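Local atomic coordinates of 1-deoxy-D-xylulose 5-phosphate reductoisomerase (Moraxella catarrhalis, PDB entry 4ZQG), a protein that catalyses the NAD(P)H-dependent rearrangement and reduction of 1-deoxy-D-xylulose 5-phosphate to 2-C-methyl-D-erythritol 4-phosphate in the MEP pathway, a step inhibited by fosmidomycin. Residues A[127-132]-A[232-237]; A[132-137]-A[339-344]; A[155-160]-A[240-245]. All blocks are in the same frame, centred on the assembly; numbering follows the deposited sequence.

Interaction 1 of 3, residues A[127-132]-A[232-237]; sequences ANKESL and KGLELI. With MG (magnesium ion), chain D; NAD (nicotinamide-adenine-dinucleotide), chain C; FOM (3-[formyl(hydroxy)amino]propylphosphonic acid), chain E.
K129 and E235 bring the backbones within 7.2 Å, CA to CA, where the 127-132 segment, at the start of helix 130-146, passes the side of helix 230-243. The two side chains meet at the magnesium site: K129 NZ donates to E235 OE2 over 2.9 Å in a salt bridge, approaching the anti side of the carboxylate, 19° out of its plane. The lysine chain bends at its third torsion (chi3 59°), and its CD lies 4.2 Å from L234 CB, so one turn of helix 230-243 receives both its stem and its ammonium. N231 and D154 also bind that ammonium. E235 OE2 ligates magnesium at 2.1 Å, alongside D154, E156 and the O1 and O2 atoms of fosmidomycin. K232 NZ takes the other oxygen, E235 OE1, on its syn side at 2.6 Å. K232 NZ also donates to FOM OP2, a phosphonate oxygen, at 3.0 Å. On the cofactor flank, E130 OE1 accepts a 2.6 Å hydrogen bond from NAD O3D of the nicotinamide ribose. With OE2 held by magnesium and K129 and OE1 by K232, rotation of the E235 carboxylate is probably restricted, and the flanking positive charges probably offset part of the negative charge round the metal.

Interaction 2 of 3, residues A[132-137]-A[339-344]; sequences LVMAGD and LNTANE
N340 faces two neighbours on helix 130-146 at once, V133 through its CB and M134 through its amide. V133 CG1 rests 3.7 Å from N340 CB, a plain aliphatic contact at the point where the two backbones come nearest. The valine is turned with this methyl opposite its own main-chain nitrogen (chi1 171°), which aims the branch at helix 333-351. Beside it the M134 chain crosses the asparagine at about a right angle and presents its sulfur to the amide: N340 ND2 lies 3.3 Å from M134 SD, with an N-H...S angle of 155°, a weak hydrogen bond. The same nitrogen, N340 ND2, donates to E344 OE2, one turn further along its own helix, at 3.1 Å; this donor comes from above the carboxylate plane, 48° out of it. T341 OG1 stands 4.0 Å from M134 SD, and its hydroxyl is hydrogen-bonded to D395.

In the next shell, E344 is itself positioned by a salt bridge to R399 of helix 387-409, and V133 also packs on L234 of helix 230-243. The segments run nearly antiparallel, at 155°, with axes 10.2 Å apart, so the meeting is carried by side chains reaching across and not by close backbones. It joins the helix that follows strand 123-126 of the Rossmann-like nucleotide-binding domain to a helix of the C-terminal region, in the interior of the chain. Chemically, the buried amide of N340 divides its N-H groups between two acceptors, a weak thioether across the contact and the carboxylate of its own helix, of which the carboxylate is probably the stronger partner.

Interaction 3 of 3, residues A[155-160]-A[240-245]; sequences SEHNAI and CHLFDL. With MG (magnesium ion), chain D; FOM (3-[formyl(hydroxy)amino]propylphosphonic acid), chain E.
The metal-binding helix 155-162, which follows the last strand of the Rossmann-like sheet, packs here against the C-terminal end of helix 230-243, behind the magnesium and fosmidomycin site. F243 supplies the main surface. Its ring is sandwiched: I160 CG2 makes a CH-pi contact with one face, 3.7 Å from the centroid and 23° off the normal, while L242 CB, from the preceding residue, covers the opposite face. In I160, CG2 is the branch opposite the backbone nitrogen (CG1 at chi1 -73°), a turn that brings this methyl over the ring. At the ring's edge, near its plane, F243 CZ lies 3.6 Å from the backbone oxygen H157 O. The H157 imidazole meets L242 CD1 obliquely, through H157 CD2 at 3.6 Å, and its NE2 is hydrogen-bonded to the backbone oxygen of E235, about two turns before L242. The first turn of helix 155-162 faces the site. E156 bends at its second torsion (chi2 80°) to bring a carboxylate oxygen to the metal; its other oxygen has a salt bridge to K232. S155 N donates a 3.3 Å hydrogen bond to FOM O1, one of the two inhibitor oxygens on magnesium.

From the N terminus, the chain first reaches 127-132, which passes directly into 132-137; interactions 1 and 2 share L132 on helix 130-146. After strand 149-152 comes 155-160, then helix 230-243 supplies both 232-237 and 240-245, closing interaction 1 and then interaction 3. These two loops cross. Only at 339-344, some 200 residues after 132-137, does interaction 2 close, enclosing the whole of interaction 3 and crossing interaction 1. Helix 230-243 therefore links the Rossmann-like helix 130-146 to the metal-binding helix 155-162, and interaction 2 adds the C-terminal region. The contacts also touch: I237 lies against both V133 and L339, and L132 meets H241 and L242.

Interaction 1 of 3, residues A[127-132]-A[232-237]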
loop_
_atom_site.group_PDB
_atom_site.type_symbol
_atom_site.label_atom_id
_atom_site.label_comp_id
_atom_site.label_asym_id
_atom_site.label_seq_id
_atom_site.Cartn_x
_atom_site.Cartn_y
_atom_site.Cartn_z
ATOM N N ALA A 127 14.341 -15.147 5.896
ATOM C CA ALA A 127 13.532 -15.904 4.965
ATOM C C ALA A 127 13.001 -17.042 5.765
ATOM O O ALA A 127 11.819 -17.346 5.781
ATOM C CB ALA A 127 14.380 -16.418 3.809
ATOM N N ASN A 128 13.939 -17.675 6.421
ATOM C CA ASN A 128 13.734 -18.823 7.281
ATOM C C ASN A 128 12.675 -18.598 8.374
ATOM O O ASN A 128 12.983 -18.151 9.499
ATOM C CB ASN A 128 15.092 -19.126 7.897
ATOM C CG ASN A 128 15.036 -20.201 8.892
ATOM O OD1 ASN A 128 15.666 -20.099 9.938
ATOM N ND2 ASN A 128 14.286 -21.255 8.591
ATOM N N LYS A 129 11.449 -18.953 8.031
ATOM C CA LYS A 129 10.260 -18.681 8.896
ATOM C C LYS A 129 10.119 -19.710 10.025
ATOM O O LYS A 129 9.619 -19.375 11.100
ATOM C CB LYS A 129 8.962 -18.653 8.066
ATOM C CG LYS A 129 8.653 -20.003 7.407
ATOM C CD LYS A 129 7.487 -19.912 6.452
ATOM C CE LYS A 129 7.745 -18.920 5.351
ATOM N NZ LYS A 129 6.815 -19.187 4.215
ATOM N N GLU A 130 10.571 -20.938 9.782
ATOM C CA GLU A 130 10.611 -21.935 10.825
ATOM C C GLU A 130 11.384 -21.445 12.071
ATOM O O GLU A 130 11.085 -21.839 13.187
ATOM C CB GLU A 130 11.143 -23.262 10.279
ATOM C CG GLU A 130 10.320 -23.826 9.097
ATOM C CD GLU A 130 10.781 -23.348 7.692
ATOM O OE1 GLU A 130 11.499 -22.318 7.588
ATOM O OE2 GLU A 130 10.418 -23.983 6.662
ATOM N N SER A 131 12.326 -20.532 11.907
ATOM C CA SER A 131 12.972 -19.936 13.080
ATOM C C SER A 131 12.040 -19.202 14.058
ATOM O O SER A 131 12.181 -19.286 15.262
ATOM C CB SER A 131 14.041 -18.967 12.626
ATOM O OG SER A 131 15.252 -19.678 12.480
ATOM N N LEU A 132 11.116 -18.440 13.511
ATOM C CA LEU A 132 10.171 -17.695 14.300
ATOM C C LEU A 132 8.996 -18.570 14.783
ATOM O O LEU A 132 8.554 -18.405 15.920
ATOM C CB LEU A 132 9.696 -16.469 13.502
ATOM C CG LEU A 132 10.159 -15.092 14.000
ATOM C CD1 LEU A 132 11.532 -15.001 14.629
ATOM C CD2 LEU A 132 10.106 -14.142 12.842
ATOM N N LYS A 232 0.733 -20.808 4.927
ATOM C CA LYS A 232 0.037 -19.678 5.490
ATOM C C LYS A 232 -0.071 -19.799 6.996
ATOM O O LYS A 232 0.092 -18.812 7.716
ATOM C CB LYS A 232 -1.331 -19.512 4.863
ATOM C CG LYS A 232 -1.700 -18.069 4.581
ATOM C CD LYS A 232 -0.568 -17.260 3.974
ATOM C CE LYS A 232 -0.064 -17.893 2.688
ATOM N NZ LYS A 232 0.900 -16.994 2.000
ATOM N N GLY A 233 -0.262 -21.025 7.462
ATOM C CA GLY A 233 -0.280 -21.340 8.887
ATOM C C GLY A 233 0.946 -20.825 9.561
ATOM O O GLY A 233 0.898 -20.183 10.589
ATOM N N LEU A 234 2.071 -21.127 8.957
ATOM C CA LEU A 234 3.364 -20.826 9.557
ATOM C C LEU A 234 3.588 -19.342 9.466
ATOM O O LEU A 234 4.175 -18.732 10.350
ATOM C CB LEU A 234 4.475 -21.559 8.789
ATOM C CG LEU A 234 4.452 -23.089 8.901
ATOM C CD1 LEU A 234 5.522 -23.639 7.998
ATOM C CD2 LEU A 234 4.700 -23.583 10.322
ATOM N N GLU A 235 3.157 -18.791 8.336
ATOM C CA GLU A 235 3.267 -17.375 8.098
ATOM C C GLU A 235 2.429 -16.598 9.109
ATOM O O GLU A 235 2.839 -15.533 9.592
ATOM C CB GLU A 235 2.889 -17.063 6.659
ATOM C CG GLU A 235 4.065 -17.379 5.743
ATOM C CD GLU A 235 3.758 -17.184 4.307
ATOM O OE1 GLU A 235 2.621 -16.799 3.960
ATOM O OE2 GLU A 235 4.652 -17.456 3.537
ATOM N N LEU A 236 1.304 -17.192 9.469
ATOM C CA LEU A 236 0.454 -16.644 10.518
ATOM C C LEU A 236 1.229 -16.540 11.841
ATOM O O LEU A 236 1.225 -15.466 12.487
ATOM C CB LEU A 236 -0.855 -17.452 10.621
ATOM C CG LEU A 236 -1.705 -17.271 11.843
ATOM C CD1 LEU A 236 -2.096 -15.810 11.916
ATOM C CD2 LEU A 236 -2.955 -18.121 11.750
ATOM N N ILE A 237 1.926 -17.604 12.232
ATOM C CA ILE A 237 2.680 -17.543 13.457
ATOM C C ILE A 237 3.872 -16.612 13.341
ATOM O O ILE A 237 4.149 -15.849 14.269
ATOM C CB ILE A 237 3.098 -18.934 13.893
ATOM C CG1 ILE A 237 1.856 -19.744 14.237
ATOM C CG2 ILE A 237 4.044 -18.870 15.078
ATOM C CD1 ILE A 237 2.001 -21.217 13.905
HETATM MG MG MG D . 5.580 -16.282 1.994
HETATM P PA NAD C . 15.905 -24.477 -0.384
HETATM O O1A NAD C . 15.456 -25.846 -0.002
HETATM O O2A NAD C . 15.884 -24.021 -1.828
HETATM O O5B NAD C . 17.346 -24.115 0.254
HETATM C C5B NAD C . 17.668 -24.273 1.626
HETATM C C4B NAD C . 19.107 -23.815 1.913
HETATM O O4B NAD C . 19.413 -24.196 3.267
HETATM C C3B NAD C . 20.158 -24.463 1.001
HETATM O O3B NAD C . 21.222 -23.562 0.680
HETATM C C2B NAD C . 20.684 -25.613 1.846
HETATM O O2B NAD C . 22.077 -25.860 1.662
HETATM C C1B NAD C . 20.437 -25.188 3.289
HETATM N N9A NAD C . 20.071 -26.355 4.147
HETATM C C8A NAD C . 19.129 -27.273 3.869
HETATM N N7A NAD C . 19.051 -28.209 4.845
HETATM C C5A NAD C . 19.957 -27.903 5.772
HETATM C C6A NAD C . 20.366 -28.528 7.050
HETATM N N6A NAD C . 19.746 -29.666 7.498
HETATM N N1A NAD C . 21.363 -27.902 7.709
HETATM C C2A NAD C . 21.980 -26.782 7.230
HETATM N N3A NAD C . 21.665 -26.164 6.068
HETATM C C4A NAD C . 20.656 -26.684 5.313
HETATM O O3 NAD C . 15.001 -23.476 0.508
HETATM P PN NAD C . 14.228 -22.128 0.078
HETATM O O1N NAD C . 13.021 -22.596 -0.705
HETATM O O2N NAD C . 15.255 -21.138 -0.417
HETATM O O5D NAD C . 13.757 -21.702 1.554
HETATM C C5D NAD C . 14.628 -21.016 2.455
HETATM C C4D NAD C . 13.823 -20.411 3.608
HETATM O O4D NAD C . 13.160 -19.205 3.219
HETATM C C3D NAD C . 12.742 -21.373 4.068
HETATM O O3D NAD C . 12.620 -21.223 5.478
HETATM C C2D NAD C . 11.501 -20.928 3.327
HETATM O O2D NAD C . 10.308 -21.338 4.011
HETATM C C1D NAD C . 11.732 -19.415 3.242
HETATM N N1N NAD C . 11.091 -18.813 2.063
HETATM C C2N NAD C . 11.445 -19.183 0.807
HETATM C C3N NAD C . 10.804 -18.628 -0.320
HETATM C C7N NAD C . 11.186 -18.992 -1.733
HETATM O O7N NAD C . 10.818 -18.290 -2.658
HETATM N N7N NAD C . 11.936 -20.067 -1.971
HETATM C C4N NAD C . 9.805 -17.689 -0.119
HETATM C C5N NAD C . 9.488 -17.329 1.167
HETATM C C6N NAD C . 10.129 -17.896 2.254
HETATM O O2 FOM E . 5.593 -18.000 0.729
HETATM N N1 FOM E . 5.685 -17.489 -0.549
HETATM C C1 FOM E . 6.168 -16.336 -0.772
HETATM O O1 FOM E . 6.550 -15.629 0.146
HETATM C C2 FOM E . 5.124 -18.346 -1.589
HETATM C C3 FOM E . 3.669 -18.380 -1.120
HETATM C C4 FOM E . 2.850 -19.381 -1.887
HETATM P PA1 FOM E . 1.259 -19.362 -1.092
HETATM O OP1 FOM E . 0.640 -17.913 -1.339
HETATM O OP2 FOM E . 1.433 -19.415 0.360
HETATM O OP3 FOM E . 0.233 -20.526 -1.581
#

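Interaction 2 of 3, residues A[132-137]-A[339-344]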
loop_
_atom_site.group_PDB
_atom_site.type_symbol
_atom_site.label_atom_id
_atom_site.label_comp_id
_atom_site.label_asym_id
_atom_site.label_seq_id
_atom_site.Cartn_x
_atom_site.Cartn_y
_atom_site.Cartn_z
ATOM N N LEU A 132 11.116 -18.440 13.511
ATOM C CA LEU A 132 10.171 -17.695 14.300
ATOM C C LEU A 132 8.996 -18.570 14.783
ATOM O O LEU A 132 8.554 -18.405 15.920
ATOM C CB LEU A 132 9.696 -16.469 13.502
ATOM C CG LEU A 132 10.159 -15.092 14.000
ATOM C CD1 LEU A 132 11.532 -15.001 14.629
ATOM C CD2 LEU A 132 10.106 -14.142 12.842
ATOM N N VAL A 133 8.520 -19.507 13.969
ATOM C CA VAL A 133 7.479 -20.433 14.387
ATOM C C VAL A 133 7.927 -21.251 15.585
ATOM O O VAL A 133 7.125 -21.649 16.414
ATOM C CB VAL A 133 7.134 -21.432 13.278
ATOM C CG1 VAL A 133 6.223 -22.529 13.765
ATOM C CG2 VAL A 133 6.498 -20.750 12.092
ATOM N N MET A 134 9.224 -21.535 15.675
ATOM C CA MET A 134 9.756 -22.368 16.764
ATOM C C MET A 134 10.376 -21.635 17.927
ATOM O O MET A 134 10.395 -22.165 19.022
ATOM C CB MET A 134 10.773 -23.344 16.201
ATOM C CG MET A 134 10.082 -24.271 15.247
ATOM S SD MET A 134 10.876 -25.850 15.218
ATOM C CE MET A 134 12.501 -25.269 14.793
ATOM N N ALA A 135 10.879 -20.437 17.714
ATOM C CA ALA A 135 11.597 -19.757 18.758
ATOM C C ALA A 135 11.351 -18.269 18.702
ATOM O O ALA A 135 12.228 -17.468 19.037
ATOM C CB ALA A 135 13.075 -20.061 18.628
ATOM N N GLY A 136 10.142 -17.913 18.303
ATOM C CA GLY A 136 9.777 -16.531 18.129
ATOM C C GLY A 136 10.097 -15.688 19.347
ATOM O O GLY A 136 10.816 -14.699 19.224
ATOM N N ASP A 137 9.614 -16.076 20.526
ATOM C CA ASP A 137 9.825 -15.224 21.695
ATOM C C ASP A 137 11.299 -15.080 21.911
ATOM O O ASP A 137 11.789 -13.989 22.161
ATOM C CB ASP A 137 9.212 -15.790 22.985
ATOM C CG ASP A 137 7.741 -16.134 22.844
ATOM O OD1 ASP A 137 6.876 -15.205 22.764
ATOM O OD2 ASP A 137 7.474 -17.361 22.830
ATOM N N LEU A 339 3.612 -28.255 15.920
ATOM C CA LEU A 339 3.046 -28.019 14.589
ATOM C C LEU A 339 4.086 -28.093 13.480
ATOM O O LEU A 339 3.913 -28.823 12.514
ATOM C CB LEU A 339 2.378 -26.646 14.488
ATOM C CG LEU A 339 1.778 -26.292 13.113
ATOM C CD1 LEU A 339 0.299 -26.649 13.044
ATOM C CD2 LEU A 339 1.990 -24.825 12.786
ATOM N N ASN A 340 5.122 -27.287 13.620
ATOM C CA ASN A 340 6.111 -27.143 12.587
ATOM C C ASN A 340 6.917 -28.422 12.321
ATOM O O ASN A 340 7.040 -28.859 11.168
ATOM C CB ASN A 340 7.096 -26.057 12.934
ATOM C CG ASN A 340 8.168 -25.953 11.894
ATOM O OD1 ASN A 340 7.856 -25.841 10.697
ATOM N ND2 ASN A 340 9.428 -26.087 12.309
ATOM N N THR A 341 7.425 -29.008 13.407
ATOM C CA THR A 341 8.118 -30.284 13.349
ATOM C C THR A 341 7.231 -31.429 12.887
ATOM O O THR A 341 7.618 -32.165 11.998
ATOM C CB THR A 341 8.753 -30.656 14.690
ATOM O OG1 THR A 341 9.641 -29.607 15.087
ATOM C CG2 THR A 341 9.526 -31.920 14.559
ATOM N N ALA A 342 6.055 -31.618 13.449
ATOM C CA ALA A 342 5.238 -32.702 12.936
ATOM C C ALA A 342 5.190 -32.512 11.422
ATOM O O ALA A 342 5.488 -33.429 10.684
ATOM C CB ALA A 342 3.848 -32.703 13.542
ATOM N N ASN A 343 4.920 -31.283 10.971
ATOM C CA ASN A 343 4.766 -30.974 9.550
ATOM C C ASN A 343 6.062 -31.227 8.762
ATOM O O ASN A 343 6.016 -31.798 7.682
ATOM C CB ASN A 343 4.293 -29.511 9.396
ATOM C CG ASN A 343 4.217 -29.041 7.952
ATOM O OD1 ASN A 343 3.256 -29.364 7.206
ATOM N ND2 ASN A 343 5.234 -28.257 7.548
ATOM N N GLU A 344 7.202 -30.790 9.302
ATOM C CA GLU A 344 8.543 -31.104 8.731
ATOM C C GLU A 344 8.718 -32.596 8.470
ATOM O O GLU A 344 9.353 -32.947 7.488
ATOM C CB GLU A 344 9.694 -30.616 9.636
ATOM C CG GLU A 344 10.106 -29.171 9.356
ATOM C CD GLU A 344 11.342 -28.677 10.125
ATOM O OE1 GLU A 344 12.257 -29.470 10.405
ATOM O OE2 GLU A 344 11.403 -27.455 10.414
#

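Interaction 3 of 3, residues A[155-160]-A[240-245]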
loop_
_atom_site.group_PDB
_atom_site.type_symbol
_atom_site.label_atom_id
_atom_site.label_comp_id
_atom_site.label_asym_id
_atom_site.label_seq_id
_atom_site.Cartn_x
_atom_site.Cartn_y
_atom_site.Cartn_z
ATOM N N SER A 155 7.571 -12.821 1.455
ATOM C CA SER A 155 6.789 -11.881 0.640
ATOM C C SER A 155 5.689 -11.166 1.416
ATOM O O SER A 155 5.671 -9.926 1.522
ATOM C CB SER A 155 6.149 -12.617 -0.537
ATOM O OG SER A 155 5.811 -11.716 -1.578
ATOM N N GLU A 156 4.820 -11.965 2.022
ATOM C CA GLU A 156 3.719 -11.446 2.805
ATOM C C GLU A 156 4.202 -10.539 3.917
ATOM O O GLU A 156 3.682 -9.445 4.100
ATOM C CB GLU A 156 2.868 -12.567 3.360
ATOM C CG GLU A 156 2.311 -13.507 2.285
ATOM C CD GLU A 156 3.307 -14.535 1.801
ATOM O OE1 GLU A 156 2.966 -15.369 0.934
ATOM O OE2 GLU A 156 4.435 -14.489 2.319
ATOM N N HIS A 157 5.229 -10.953 4.632
ATOM C CA HIS A 157 5.708 -10.160 5.744
ATOM C C HIS A 157 6.433 -8.928 5.269
ATOM O O HIS A 157 6.405 -7.888 5.937
ATOM C CB HIS A 157 6.602 -11.004 6.629
ATOM C CG HIS A 157 5.910 -12.219 7.116
ATOM N ND1 HIS A 157 5.677 -13.301 6.304
ATOM C CD2 HIS A 157 5.260 -12.469 8.271
ATOM C CE1 HIS A 157 4.972 -14.200 6.966
ATOM N NE2 HIS A 157 4.702 -13.716 8.160
ATOM N N ASN A 158 7.102 -9.041 4.118
ATOM C CA ASN A 158 7.782 -7.915 3.581
ATOM C C ASN A 158 6.734 -6.902 3.147
ATOM O O ASN A 158 6.868 -5.710 3.478
ATOM C CB ASN A 158 8.708 -8.281 2.431
ATOM C CG ASN A 158 9.448 -7.074 1.912
ATOM O OD1 ASN A 158 9.007 -6.423 0.964
ATOM N ND2 ASN A 158 10.540 -6.727 2.585
ATOM N N ALA A 159 5.680 -7.376 2.466
ATOM C CA ALA A 159 4.531 -6.506 2.105
ATOM C C ALA A 159 3.962 -5.755 3.288
ATOM O O ALA A 159 3.954 -4.539 3.310
ATOM C CB ALA A 159 3.434 -7.307 1.470
ATOM N N ILE A 160 3.537 -6.494 4.298
ATOM C CA ILE A 160 3.048 -5.886 5.528
ATOM C C ILE A 160 4.043 -4.874 6.063
ATOM O O ILE A 160 3.682 -3.771 6.447
ATOM C CB ILE A 160 2.743 -6.967 6.586
ATOM C CG1 ILE A 160 1.475 -7.724 6.208
ATOM C CG2 ILE A 160 2.561 -6.353 7.948
ATOM C CD1 ILE A 160 1.328 -9.004 6.968
ATOM N N CYS A 240 2.657 -13.031 13.881
ATOM C CA CYS A 240 2.473 -12.743 15.289
ATOM C C CYS A 240 3.761 -12.292 15.950
ATOM O O CYS A 240 3.768 -11.268 16.605
ATOM C CB CYS A 240 1.878 -13.939 16.042
ATOM S SG CYS A 240 0.213 -14.493 15.554
ATOM N N HIS A 241 4.859 -13.022 15.785
ATOM C CA HIS A 241 6.119 -12.590 16.389
ATOM C C HIS A 241 6.678 -11.360 15.746
ATOM O O HIS A 241 7.213 -10.499 16.428
ATOM C CB HIS A 241 7.185 -13.677 16.334
ATOM C CG HIS A 241 6.812 -14.901 17.077
ATOM N ND1 HIS A 241 6.850 -14.968 18.456
ATOM C CD2 HIS A 241 6.335 -16.091 16.645
ATOM C CE1 HIS A 241 6.402 -16.150 18.837
ATOM N NE2 HIS A 241 6.093 -16.854 17.756
ATOM N N LEU A 242 6.618 -11.271 14.426
ATOM C CA LEU A 242 7.291 -10.159 13.776
ATOM C C LEU A 242 6.648 -8.851 14.147
ATOM O O LEU A 242 7.322 -7.849 14.394
ATOM C CB LEU A 242 7.250 -10.313 12.260
ATOM C CG LEU A 242 8.349 -11.127 11.571
ATOM C CD1 LEU A 242 8.019 -11.170 10.090
ATOM C CD2 LEU A 242 9.698 -10.512 11.852
ATOM N N PHE A 243 5.321 -8.858 14.149
ATOM C CA PHE A 243 4.576 -7.631 14.299
ATOM C C PHE A 243 3.925 -7.494 15.673
ATOM O O PHE A 243 3.196 -6.553 15.923
ATOM C CB PHE A 243 3.556 -7.574 13.193
ATOM C CG PHE A 243 4.164 -7.696 11.846
ATOM C CD1 PHE A 243 3.817 -8.726 11.003
ATOM C CD2 PHE A 243 5.092 -6.776 11.429
ATOM C CE1 PHE A 243 4.391 -8.837 9.757
ATOM C CE2 PHE A 243 5.629 -6.860 10.183
ATOM C CZ PHE A 243 5.290 -7.909 9.357
ATOM N N ASP A 244 4.263 -8.420 16.557
ATOM C CA ASP A 244 3.920 -8.360 17.952
ATOM C C ASP A 244 2.409 -8.327 18.213
ATOM O O ASP A 244 1.949 -7.562 19.046
ATOM C CB ASP A 244 4.605 -7.186 18.609
ATOM C CG ASP A 244 4.631 -7.324 20.074
ATOM O OD1 ASP A 244 4.234 -6.366 20.769
ATOM O OD2 ASP A 244 4.958 -8.435 20.550
ATOM N N LEU A 245 1.684 -9.208 17.516
ATOM C CA LEU A 245 0.246 -9.348 17.616
ATOM C C LEU A 245 -0.144 -10.781 17.960
ATOM O O LEU A 245 0.711 -11.678 17.962
ATOM C CB LEU A 245 -0.357 -9.018 16.264
ATOM C CG LEU A 245 -0.108 -7.619 15.715
ATOM C CD1 LEU A 245 -0.688 -7.530 14.324
ATOM C CD2 LEU A 245 -0.746 -6.539 16.588
HETATM MG MG MG D . 5.580 -16.282 1.994
HETATM O O2 FOM E . 5.593 -18.000 0.729
HETATM N N1 FOM E . 5.685 -17.489 -0.549
HETATM C C1 FOM E . 6.168 -16.336 -0.772
HETATM O O1 FOM E . 6.550 -15.629 0.146
HETATM C C2 FOM E . 5.124 -18.346 -1.589
HETATM C C3 FOM E . 3.669 -18.380 -1.120
HETATM C C4 FOM E . 2.850 -19.381 -1.887
HETATM P PA1 FOM E . 1.259 -19.362 -1.092
HETATM O OP1 FOM E . 0.640 -17.913 -1.339
HETATM O OP2 FOM E . 1.433 -19.415 0.360
HETATM O OP3 FOM E . 0.233 -20.526 -1.581
#